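Local coordinates for S-adenosylmethionine-dependent methyltransferase (Clostridium acetobutylicum, PDB 1Y8C), which probably transfers a methyl group from S-adenosylmethionine to an acceptor molecule, at residues 12-17 / 179-184; 143-148 / 170-175; 203-208 / 236-241. One frame throughout, in Å; residues are numbered along the deposited sequence.

How the contacts relate
The chain starts with helix 3-15, whose last turn opens contact 1. It then builds most of the Rossmann-like sheet. Contact 2 opens at the end of strand 136-143, runs into helix 145-152 and closes 22 residues later at the end of strand 164-173. Contact 1 closes next, on the neighbouring strand 176-186, so contact 2 lies within its span. Contact 3 follows both and crosses neither. It joins helix 205-214 to strand 237-244 of the seven-stranded sheet. Contacts 1 and 2 both attach helices to the separate four-stranded antiparallel sheet. Asp17 of contact 1 is salt-bridged to Arg237 of contact 3. Contacts 2 and 3 touch where Ser144 N probably hydrogen-bonds to Glu236 O.

Contact 1 of 3, residues 12-17 / 179-184; sequences KLIRAD and MYISFF
Ile181 and Phe183, the two residues that meet Ile14, are held in place by backbone hydrogen bonds to Glu196 and Phe194 on strand 191-201. No polar bond crosses from 12-17 to 179-184, and the join is purely apolar. Ile14 brings its CD1 branch to the rim of the Phe183 ring, where Ile14 CD1 lies 3.5 Å from Phe183 CZ. Ile14 CG1 sits in the plane of that ring, 3.7 Å from Phe183 CZ, so the aliphatic chain meets an edge and not a face. Ile181 extends its CG1-CD1 arm (chi2 -180°) toward Ile14, and the two meet tip to tip, with Ile181 CD1 4.0 Å from Ile14 CD1. The second branch, Ile14 CG2, is 4.1 Å from the same Ile181 CD1. The contact lays the end of N-terminal helix 3-15 on the four-stranded antiparallel sheet that accompanies the Rossmann-like methyltransferase core. Trp168 of strand 164-173 touches both Ile14 and Ile181. Phe6 of the same helix meets Phe183 edge-to-face. The helix stops at Arg15; Ala16, the next residue, leaves helical angles with positive phi. Arg15 NE is salt-bridged to Asp110, and Arg15 NH1 to Asp11.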
loop_
_atom_site.group_PDB
_atom_site.type_symbol
_atom_site.label_atom_id
_atom_site.label_comp_id
_atom_site.label_asym_id
_atom_site.label_seq_id
_atom_site.Cartn_x
_atom_site.Cartn_y
_atom_site.Cartn_z
ATOM N N LYS A 12 1.923 -12.653 3.267
ATOM C CA LYS A 12 1.470 -13.970 2.828
ATOM C C LYS A 12 0.385 -14.562 3.731
ATOM O O LYS A 12 -0.498 -15.266 3.255
ATOM C CB LYS A 12 2.651 -14.943 2.757
ATOM C CG LYS A 12 2.238 -16.396 2.550
ATOM C CD LYS A 12 3.430 -17.345 2.677
ATOM C CE LYS A 12 3.000 -18.822 2.589
ATOM N NZ LYS A 12 2.389 -19.180 1.255
ATOM N N LEU A 13 0.443 -14.271 5.025
ATOM C CA LEU A 13 -0.537 -14.821 5.936
ATOM C C LEU A 13 -1.686 -13.875 6.277
ATOM O O LEU A 13 -2.855 -14.268 6.227
ATOM C CB LEU A 13 0.155 -15.300 7.216
ATOM C CG LEU A 13 1.297 -16.312 7.026
ATOM C CD1 LEU A 13 1.890 -16.671 8.380
ATOM C CD2 LEU A 13 0.796 -17.564 6.322
ATOM N N ILE A 14 -1.378 -12.628 6.608
ATOM C CA ILE A 14 -2.432 -11.691 6.969
ATOM C C ILE A 14 -3.169 -11.129 5.755
ATOM O O ILE A 14 -4.397 -11.201 5.686
ATOM C CB ILE A 14 -1.870 -10.532 7.816
ATOM C CG1 ILE A 14 -0.990 -11.087 8.944
ATOM C CG2 ILE A 14 -3.007 -9.724 8.395
ATOM C CD1 ILE A 14 -1.666 -12.131 9.820
ATOM N N ARG A 15 -2.423 -10.573 4.801
ATOM C CA ARG A 15 -3.023 -10.015 3.585
ATOM C C ARG A 15 -3.625 -11.142 2.729
ATOM O O ARG A 15 -4.788 -11.072 2.330
ATOM C CB ARG A 15 -1.967 -9.229 2.789
ATOM C CG ARG A 15 -1.363 -8.057 3.561
ATOM C CD ARG A 15 -1.273 -6.800 2.705
ATOM N NE ARG A 15 -1.536 -5.588 3.481
ATOM C CZ ARG A 15 -0.694 -5.047 4.358
ATOM N NH1 ARG A 15 0.486 -5.602 4.582
ATOM N NH2 ARG A 15 -1.035 -3.952 5.021
ATOM N N ALA A 16 -2.817 -12.166 2.455
ATOM C CA ALA A 16 -3.230 -13.344 1.691
ATOM C C ALA A 16 -3.555 -13.172 0.204
ATOM O O ALA A 16 -3.606 -14.161 -0.535
ATOM C CB ALA A 16 -4.414 -14.029 2.396
ATOM N N ASP A 17 -3.790 -11.948 -0.247
ATOM C CA ASP A 17 -4.113 -11.751 -1.656
ATOM C C ASP A 17 -3.111 -10.826 -2.349
ATOM O O ASP A 17 -3.470 -10.041 -3.225
ATOM C CB ASP A 17 -5.536 -11.191 -1.790
ATOM C CG ASP A 17 -5.661 -9.759 -1.280
ATOM O OD1 ASP A 17 -5.051 -9.422 -0.246
ATOM O OD2 ASP A 17 -6.388 -8.977 -1.916
HETATM N N MSE A 179 -6.914 -4.123 14.627
HETATM C CA MSE A 179 -6.316 -5.435 14.538
HETATM C C MSE A 179 -5.179 -5.589 15.524
HETATM O O MSE A 179 -4.263 -4.773 15.566
HETATM C CB MSE A 179 -5.785 -5.660 13.129
HETATM C CG MSE A 179 -6.754 -5.282 12.021
HETATM SE SE MSE A 179 -5.940 -5.468 10.267
HETATM C CE MSE A 179 -5.858 -3.608 9.742
ATOM N N TYR A 180 -5.238 -6.643 16.318
ATOM C CA TYR A 180 -4.188 -6.901 17.282
ATOM C C TYR A 180 -3.614 -8.255 16.909
ATOM O O TYR A 180 -4.329 -9.259 16.890
ATOM C CB TYR A 180 -4.768 -6.919 18.695
ATOM C CG TYR A 180 -5.565 -5.678 19.041
ATOM C CD1 TYR A 180 -6.816 -5.445 18.463
ATOM C CD2 TYR A 180 -5.073 -4.736 19.946
ATOM C CE1 TYR A 180 -7.558 -4.310 18.781
ATOM C CE2 TYR A 180 -5.810 -3.596 20.272
ATOM C CZ TYR A 180 -7.052 -3.390 19.688
ATOM O OH TYR A 180 -7.813 -2.287 20.026
ATOM N N ILE A 181 -2.326 -8.295 16.596
ATOM C CA ILE A 181 -1.732 -9.558 16.195
ATOM C C ILE A 181 -0.401 -9.860 16.843
ATOM O O ILE A 181 0.539 -9.082 16.739
ATOM C CB ILE A 181 -1.500 -9.620 14.677
ATOM C CG1 ILE A 181 -2.755 -9.176 13.913
ATOM C CG2 ILE A 181 -1.119 -11.024 14.294
ATOM C CD1 ILE A 181 -2.589 -9.225 12.403
ATOM N N SER A 182 -0.335 -11.014 17.493
ATOM C CA SER A 182 0.876 -11.478 18.143
ATOM C C SER A 182 1.472 -12.615 17.313
ATOM O O SER A 182 0.839 -13.664 17.117
ATOM C CB SER A 182 0.566 -12.000 19.546
ATOM O OG SER A 182 0.120 -10.948 20.398
ATOM N N PHE A 183 2.682 -12.388 16.815
ATOM C CA PHE A 183 3.394 -13.377 16.028
ATOM C C PHE A 183 4.468 -14.006 16.868
ATOM O O PHE A 183 4.996 -13.392 17.780
ATOM C CB PHE A 183 4.086 -12.747 14.814
ATOM C CG PHE A 183 3.172 -12.453 13.678
ATOM C CD1 PHE A 183 2.585 -11.197 13.547
ATOM C CD2 PHE A 183 2.865 -13.446 12.755
ATOM C CE1 PHE A 183 1.703 -10.932 12.510
ATOM C CE2 PHE A 183 1.988 -13.198 11.718
ATOM C CZ PHE A 183 1.399 -11.934 11.591
ATOM N N PHE A 184 4.782 -15.248 16.544
ATOM C CA PHE A 184 5.842 -15.986 17.203
ATOM C C PHE A 184 6.513 -16.685 16.043
ATOM O O PHE A 184 5.916 -17.549 15.413
ATOM C CB PHE A 184 5.271 -17.008 18.177
ATOM C CG PHE A 184 4.946 -16.442 19.518
ATOM C CD1 PHE A 184 3.636 -16.127 19.857
ATOM C CD2 PHE A 184 5.961 -16.201 20.444
ATOM C CE1 PHE A 184 3.342 -15.575 21.104
ATOM C CE2 PHE A 184 5.680 -15.653 21.691
ATOM C CZ PHE A 184 4.371 -15.336 22.025
#

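Contact 2 of 3, residues 143-148 / 170-175; sequences NSYYKL and NQFEDD
The Phe172 ring has the backbone oxygen of Leu148 over one face and the hydroxyl of Tyr145 at its edge. Leu148 O is 4.0 Å from Phe172 CD1, and Tyr145 OH is 4.4 Å from Phe172 CZ. The Tyr145 ring in turn has Asp175 OD1 at its edge, in the ring plane. There Tyr145 OH donates a hydrogen bond of 2.7 Å to Asp175 OD1. It meets that oxygen nearly along the C-O axis. The ring and carboxylate planes are 60° apart, so the two groups do not lie flat together. Tyr145 CG is anti to the backbone N (chi1 -174°), which carries the hydroxyl across to the turn. Asp174 and Asp175 both have left-handed backbone angles and link strands 164-173 and 176-186. Lys204 makes a cation-pi contact with Tyr145, and a sulfate ion, probably from the crystallisation liquor, lies about 5 Å from the tyrosine side chain between nearest atoms. Ser144 caps the start of the helix, its OG accepting from Lys147 N at 3.0 Å. The arrangement is an N-capped helix, placed directly after strand 136-143 of the Rossmann-like sheet, packed beside a beta-hairpin of the antiparallel sheet.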
loop_
_atom_site.group_PDB
_atom_site.type_symbol
_atom_site.label_atom_id
_atom_site.label_comp_id
_atom_site.label_asym_id
_atom_site.label_seq_id
_atom_site.Cartn_x
_atom_site.Cartn_y
_atom_site.Cartn_z
ATOM N N ASN A 143 -8.610 -1.617 1.189
ATOM C CA ASN A 143 -9.369 -2.794 1.544
ATOM C C ASN A 143 -10.776 -2.256 1.430
ATOM O O ASN A 143 -11.049 -1.116 1.823
ATOM C CB ASN A 143 -9.067 -3.253 2.967
ATOM C CG ASN A 143 -7.861 -4.182 3.032
ATOM O OD1 ASN A 143 -7.696 -5.063 2.190
ATOM N ND2 ASN A 143 -7.020 -3.999 4.041
ATOM N N SER A 144 -11.656 -3.063 0.853
ATOM C CA SER A 144 -13.034 -2.658 0.642
ATOM C C SER A 144 -13.777 -2.543 1.957
ATOM O O SER A 144 -13.378 -3.114 2.973
ATOM C CB SER A 144 -13.738 -3.669 -0.233
ATOM O OG SER A 144 -13.858 -4.895 0.456
ATOM N N TYR A 145 -14.868 -1.797 1.931
ATOM C CA TYR A 145 -15.675 -1.609 3.123
ATOM C C TYR A 145 -16.225 -2.958 3.579
ATOM O O TYR A 145 -16.367 -3.203 4.770
ATOM C CB TYR A 145 -16.837 -0.666 2.821
ATOM C CG TYR A 145 -17.635 -0.316 4.039
ATOM C CD1 TYR A 145 -17.300 0.797 4.822
ATOM C CD2 TYR A 145 -18.691 -1.124 4.450
ATOM C CE1 TYR A 145 -17.999 1.092 5.987
ATOM C CE2 TYR A 145 -19.393 -0.842 5.610
ATOM C CZ TYR A 145 -19.047 0.261 6.374
ATOM O OH TYR A 145 -19.750 0.531 7.524
ATOM N N TYR A 146 -16.530 -3.834 2.629
ATOM C CA TYR A 146 -17.079 -5.133 2.969
ATOM C C TYR A 146 -16.045 -6.014 3.637
ATOM O O TYR A 146 -16.359 -6.766 4.554
ATOM C CB TYR A 146 -17.596 -5.821 1.715
ATOM C CG TYR A 146 -18.250 -7.154 1.972
ATOM C CD1 TYR A 146 -19.552 -7.236 2.484
ATOM C CD2 TYR A 146 -17.572 -8.343 1.692
ATOM C CE1 TYR A 146 -20.159 -8.476 2.699
ATOM C CE2 TYR A 146 -18.165 -9.579 1.909
ATOM C CZ TYR A 146 -19.450 -9.640 2.404
ATOM O OH TYR A 146 -20.028 -10.869 2.574
ATOM N N LYS A 147 -14.808 -5.911 3.170
ATOM C CA LYS A 147 -13.714 -6.711 3.700
ATOM C C LYS A 147 -13.435 -6.389 5.169
ATOM O O LYS A 147 -13.289 -7.291 5.993
ATOM C CB LYS A 147 -12.469 -6.466 2.855
ATOM C CG LYS A 147 -11.436 -7.556 2.909
ATOM C CD LYS A 147 -10.451 -7.327 4.023
ATOM C CE LYS A 147 -9.243 -8.227 3.845
ATOM N NZ LYS A 147 -9.651 -9.658 3.763
ATOM N N LEU A 148 -13.381 -5.106 5.508
ATOM C CA LEU A 148 -13.099 -4.732 6.881
ATOM C C LEU A 148 -14.294 -4.904 7.812
ATOM O O LEU A 148 -14.140 -5.337 8.962
ATOM C CB LEU A 148 -12.622 -3.285 6.933
ATOM C CG LEU A 148 -11.454 -2.954 6.010
ATOM C CD1 LEU A 148 -11.170 -1.463 6.096
ATOM C CD2 LEU A 148 -10.218 -3.778 6.394
ATOM N N ASN A 170 -9.663 -9.291 15.845
ATOM C CA ASN A 170 -10.229 -8.154 15.144
ATOM C C ASN A 170 -11.336 -7.504 15.942
ATOM O O ASN A 170 -12.187 -8.181 16.510
ATOM C CB ASN A 170 -10.783 -8.583 13.783
ATOM C CG ASN A 170 -9.712 -8.648 12.706
ATOM O OD1 ASN A 170 -9.676 -9.588 11.909
ATOM N ND2 ASN A 170 -8.844 -7.643 12.665
ATOM N N GLN A 171 -11.317 -6.183 15.989
ATOM C CA GLN A 171 -12.337 -5.435 16.698
ATOM C C GLN A 171 -12.869 -4.403 15.712
ATOM O O GLN A 171 -12.136 -3.517 15.277
ATOM C CB GLN A 171 -11.718 -4.772 17.936
ATOM C CG GLN A 171 -12.348 -3.452 18.369
ATOM C CD GLN A 171 -13.824 -3.567 18.700
ATOM O OE1 GLN A 171 -14.520 -2.555 18.813
ATOM N NE2 GLN A 171 -14.307 -4.794 18.868
ATOM N N PHE A 172 -14.130 -4.545 15.323
ATOM C CA PHE A 172 -14.731 -3.599 14.392
ATOM C C PHE A 172 -15.746 -2.745 15.115
ATOM O O PHE A 172 -16.603 -3.260 15.837
ATOM C CB PHE A 172 -15.420 -4.304 13.222
ATOM C CG PHE A 172 -16.011 -3.348 12.217
ATOM C CD1 PHE A 172 -15.196 -2.449 11.529
ATOM C CD2 PHE A 172 -17.373 -3.353 11.945
ATOM C CE1 PHE A 172 -15.725 -1.556 10.599
ATOM C CE2 PHE A 172 -17.916 -2.463 11.016
ATOM C CZ PHE A 172 -17.089 -1.570 10.335
ATOM N N GLU A 173 -15.660 -1.436 14.892
ATOM C CA GLU A 173 -16.547 -0.488 15.548
ATOM C C GLU A 173 -16.565 0.887 14.881
ATOM O O GLU A 173 -15.519 1.500 14.665
ATOM C CB GLU A 173 -16.105 -0.358 17.005
ATOM C CG GLU A 173 -16.494 0.921 17.701
ATOM C CD GLU A 173 -15.965 0.968 19.122
ATOM O OE1 GLU A 173 -14.745 0.766 19.309
ATOM O OE2 GLU A 173 -16.763 1.201 20.054
ATOM N N ASP A 174 -17.760 1.361 14.542
ATOM C CA ASP A 174 -17.902 2.677 13.939
ATOM C C ASP A 174 -16.944 2.850 12.758
ATOM O O ASP A 174 -16.060 3.708 12.769
ATOM C CB ASP A 174 -17.644 3.740 15.020
ATOM C CG ASP A 174 -17.859 5.165 14.528
ATOM O OD1 ASP A 174 -18.880 5.429 13.847
ATOM O OD2 ASP A 174 -17.007 6.025 14.850
ATOM N N ASP A 175 -17.122 2.009 11.748
ATOM C CA ASP A 175 -16.306 2.054 10.546
ATOM C C ASP A 175 -14.795 1.937 10.740
ATOM O O ASP A 175 -14.029 2.152 9.795
ATOM C CB ASP A 175 -16.605 3.331 9.774
ATOM C CG ASP A 175 -18.063 3.473 9.448
ATOM O OD1 ASP A 175 -18.657 2.466 9.000
ATOM O OD2 ASP A 175 -18.608 4.586 9.638
#

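Contact 3 of 3, residues 203-208 / 236-241; sequences YKEEDI and ERITYL. With SO4 (sulfate ion), chain B.
Glu205 lies across Ile238 and Tyr240, its chain crossing that of Ile238 at about a right angle. The contact packs the first turn of helix 205-214 on strand 237-244, the antiparallel strand of the 3-2-1-4-5-7-6 sheet that marks the Rossmann-like methyltransferases. Glu205 CB is 3.6 Å from Tyr240 OH. Glu205 CG is 3.6 Å from Ile238 CD1 and still near the Tyr240 hydroxyl. The carboxylate carbon, Glu205 CD, touches the same methyl, 3.5 Å from Ile238 CD1. At the tip the oxygens have different surroundings. OE1 is salt-bridged to Lys222 on strand 217-224, while OE2 points near a sulfate ion without a hydrogen bond to it. One turn further on, Ile208 places CG2 over a face of the Tyr240 ring. This is a CH-pi contact, with Ile208 CG2 4.0 Å from the ring centroid and 28° off its normal. With CG1 beside the backbone N, the CG2 methyl is turned toward the ring, and Ile208 CG2 lies 3.6 Å from Tyr240 CZ. The Tyr240 hydroxyl is hydrogen-bonded to Glu209 on the same helix, so its polar end is satisfied beside these apolar contacts. The sulfate, probably from the crystallisation liquor, sits at the N-terminal end of the helix. Glu206 N donates to its O2 at 3.0 Å, with an N-H...O angle of 142°.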
loop_
_atom_site.group_PDB
_atom_site.type_symbol
_atom_site.label_atom_id
_atom_site.label_comp_id
_atom_site.label_asym_id
_atom_site.label_seq_id
_atom_site.Cartn_x
_atom_site.Cartn_y
_atom_site.Cartn_z
ATOM N N TYR A 203 -13.576 2.780 4.350
ATOM C CA TYR A 203 -14.105 3.831 3.490
ATOM C C TYR A 203 -14.990 3.271 2.382
ATOM O O TYR A 203 -14.670 2.245 1.777
ATOM C CB TYR A 203 -12.959 4.618 2.851
ATOM C CG TYR A 203 -12.223 5.544 3.785
ATOM C CD1 TYR A 203 -10.872 5.342 4.082
ATOM C CD2 TYR A 203 -12.864 6.650 4.347
ATOM C CE1 TYR A 203 -10.184 6.221 4.912
ATOM C CE2 TYR A 203 -12.183 7.536 5.171
ATOM C CZ TYR A 203 -10.846 7.318 5.451
ATOM O OH TYR A 203 -10.172 8.196 6.270
ATOM N N LYS A 204 -16.098 3.951 2.112
ATOM C CA LYS A 204 -17.005 3.525 1.052
ATOM C C LYS A 204 -16.542 4.145 -0.255
ATOM O O LYS A 204 -16.066 5.276 -0.271
ATOM C CB LYS A 204 -18.437 3.961 1.366
ATOM C CG LYS A 204 -19.022 3.268 2.581
ATOM C CD LYS A 204 -20.499 3.567 2.737
ATOM C CE LYS A 204 -21.122 2.724 3.837
ATOM N NZ LYS A 204 -22.586 2.995 3.951
ATOM N N GLU A 205 -16.675 3.404 -1.349
ATOM C CA GLU A 205 -16.256 3.898 -2.654
ATOM C C GLU A 205 -16.830 5.275 -2.952
ATOM O O GLU A 205 -16.206 6.098 -3.624
ATOM C CB GLU A 205 -16.686 2.923 -3.731
ATOM C CG GLU A 205 -16.082 1.577 -3.547
ATOM C CD GLU A 205 -16.678 0.554 -4.476
ATOM O OE1 GLU A 205 -16.393 0.620 -5.696
ATOM O OE2 GLU A 205 -17.439 -0.309 -3.982
ATOM N N GLU A 206 -18.028 5.512 -2.443
ATOM C CA GLU A 206 -18.704 6.782 -2.629
ATOM C C GLU A 206 -17.897 7.878 -1.936
ATOM O O GLU A 206 -17.711 8.964 -2.483
ATOM C CB GLU A 206 -20.103 6.695 -2.031
ATOM C CG GLU A 206 -20.999 7.866 -2.336
ATOM C CD GLU A 206 -22.313 7.796 -1.571
ATOM O OE1 GLU A 206 -23.186 8.663 -1.815
ATOM O OE2 GLU A 206 -22.474 6.881 -0.721
ATOM N N ASP A 207 -17.415 7.580 -0.734
ATOM C CA ASP A 207 -16.614 8.526 0.043
ATOM C C ASP A 207 -15.250 8.761 -0.589
ATOM O O ASP A 207 -14.740 9.878 -0.590
ATOM C CB ASP A 207 -16.401 7.999 1.459
ATOM C CG ASP A 207 -17.689 7.880 2.239
ATOM O OD1 ASP A 207 -17.711 7.072 3.202
ATOM O OD2 ASP A 207 -18.666 8.593 1.894
ATOM N N ILE A 208 -14.650 7.696 -1.100
ATOM C CA ILE A 208 -13.349 7.817 -1.721
ATOM C C ILE A 208 -13.466 8.674 -2.970
ATOM O O ILE A 208 -12.671 9.587 -3.192
ATOM C CB ILE A 208 -12.790 6.440 -2.107
ATOM C CG1 ILE A 208 -12.445 5.647 -0.845
ATOM C CG2 ILE A 208 -11.569 6.612 -3.007
ATOM C CD1 ILE A 208 -11.284 6.216 -0.045
ATOM N N GLU A 236 -12.789 -7.565 -2.303
ATOM C CA GLU A 236 -12.088 -7.304 -1.065
ATOM C C GLU A 236 -11.006 -6.243 -1.175
ATOM O O GLU A 236 -10.643 -5.617 -0.183
ATOM C CB GLU A 236 -11.479 -8.592 -0.531
ATOM C CG GLU A 236 -12.483 -9.694 -0.321
ATOM C CD GLU A 236 -11.954 -10.794 0.579
ATOM O OE1 GLU A 236 -10.713 -10.879 0.754
ATOM O OE2 GLU A 236 -12.778 -11.574 1.111
ATOM N N ARG A 237 -10.481 -6.039 -2.374
ATOM C CA ARG A 237 -9.421 -5.054 -2.565
ATOM C C ARG A 237 -9.653 -4.263 -3.843
ATOM O O ARG A 237 -9.628 -4.809 -4.939
ATOM C CB ARG A 237 -8.049 -5.747 -2.618
ATOM C CG ARG A 237 -6.888 -4.763 -2.679
ATOM C CD ARG A 237 -5.526 -5.446 -2.695
ATOM N NE ARG A 237 -5.237 -6.183 -1.474
ATOM C CZ ARG A 237 -4.804 -5.645 -0.334
ATOM N NH1 ARG A 237 -4.596 -4.339 -0.236
ATOM N NH2 ARG A 237 -4.575 -6.421 0.725
ATOM N N ILE A 238 -9.868 -2.966 -3.694
ATOM C CA ILE A 238 -10.121 -2.114 -4.831
ATOM C C ILE A 238 -8.899 -1.330 -5.285
ATOM O O ILE A 238 -8.244 -0.655 -4.488
ATOM C CB ILE A 238 -11.273 -1.137 -4.515
ATOM C CG1 ILE A 238 -12.553 -1.941 -4.239
ATOM C CG2 ILE A 238 -11.441 -0.154 -5.658
ATOM C CD1 ILE A 238 -13.745 -1.144 -3.734
ATOM N N THR A 239 -8.576 -1.430 -6.571
ATOM C CA THR A 239 -7.437 -0.686 -7.087
ATOM C C THR A 239 -7.894 0.495 -7.922
ATOM O O THR A 239 -8.540 0.324 -8.947
ATOM C CB THR A 239 -6.521 -1.562 -7.938
ATOM O OG1 THR A 239 -5.914 -2.575 -7.116
ATOM C CG2 THR A 239 -5.425 -0.699 -8.563
ATOM N N TYR A 240 -7.573 1.695 -7.457
ATOM C CA TYR A 240 -7.928 2.913 -8.165
ATOM C C TYR A 240 -6.771 3.398 -9.032
ATOM O O TYR A 240 -5.590 3.253 -8.686
ATOM C CB TYR A 240 -8.273 4.040 -7.197
ATOM C CG TYR A 240 -9.656 3.982 -6.591
ATOM C CD1 TYR A 240 -9.888 3.302 -5.391
ATOM C CD2 TYR A 240 -10.725 4.643 -7.193
ATOM C CE1 TYR A 240 -11.146 3.285 -4.801
ATOM C CE2 TYR A 240 -11.993 4.635 -6.616
ATOM C CZ TYR A 240 -12.192 3.953 -5.416
ATOM O OH TYR A 240 -13.440 3.971 -4.842
ATOM N N LEU A 241 -7.132 3.989 -10.161
ATOM C CA LEU A 241 -6.169 4.542 -11.093
ATOM C C LEU A 241 -6.657 5.951 -11.422
ATOM O O LEU A 241 -7.692 6.120 -12.058
ATOM C CB LEU A 241 -6.131 3.696 -12.350
ATOM C CG LEU A 241 -4.731 3.680 -12.944
ATOM C CD1 LEU A 241 -4.342 2.236 -13.239
ATOM C CD2 LEU A 241 -4.672 4.557 -14.188
HETATM S S SO4 B . -20.549 2.067 -1.560
HETATM O O1 SO4 B . -20.264 1.166 -2.698
HETATM O O2 SO4 B . -20.207 3.454 -1.934
HETATM O O3 SO4 B . -21.989 1.991 -1.220
HETATM O O4 SO4 B . -19.748 1.654 -0.388
#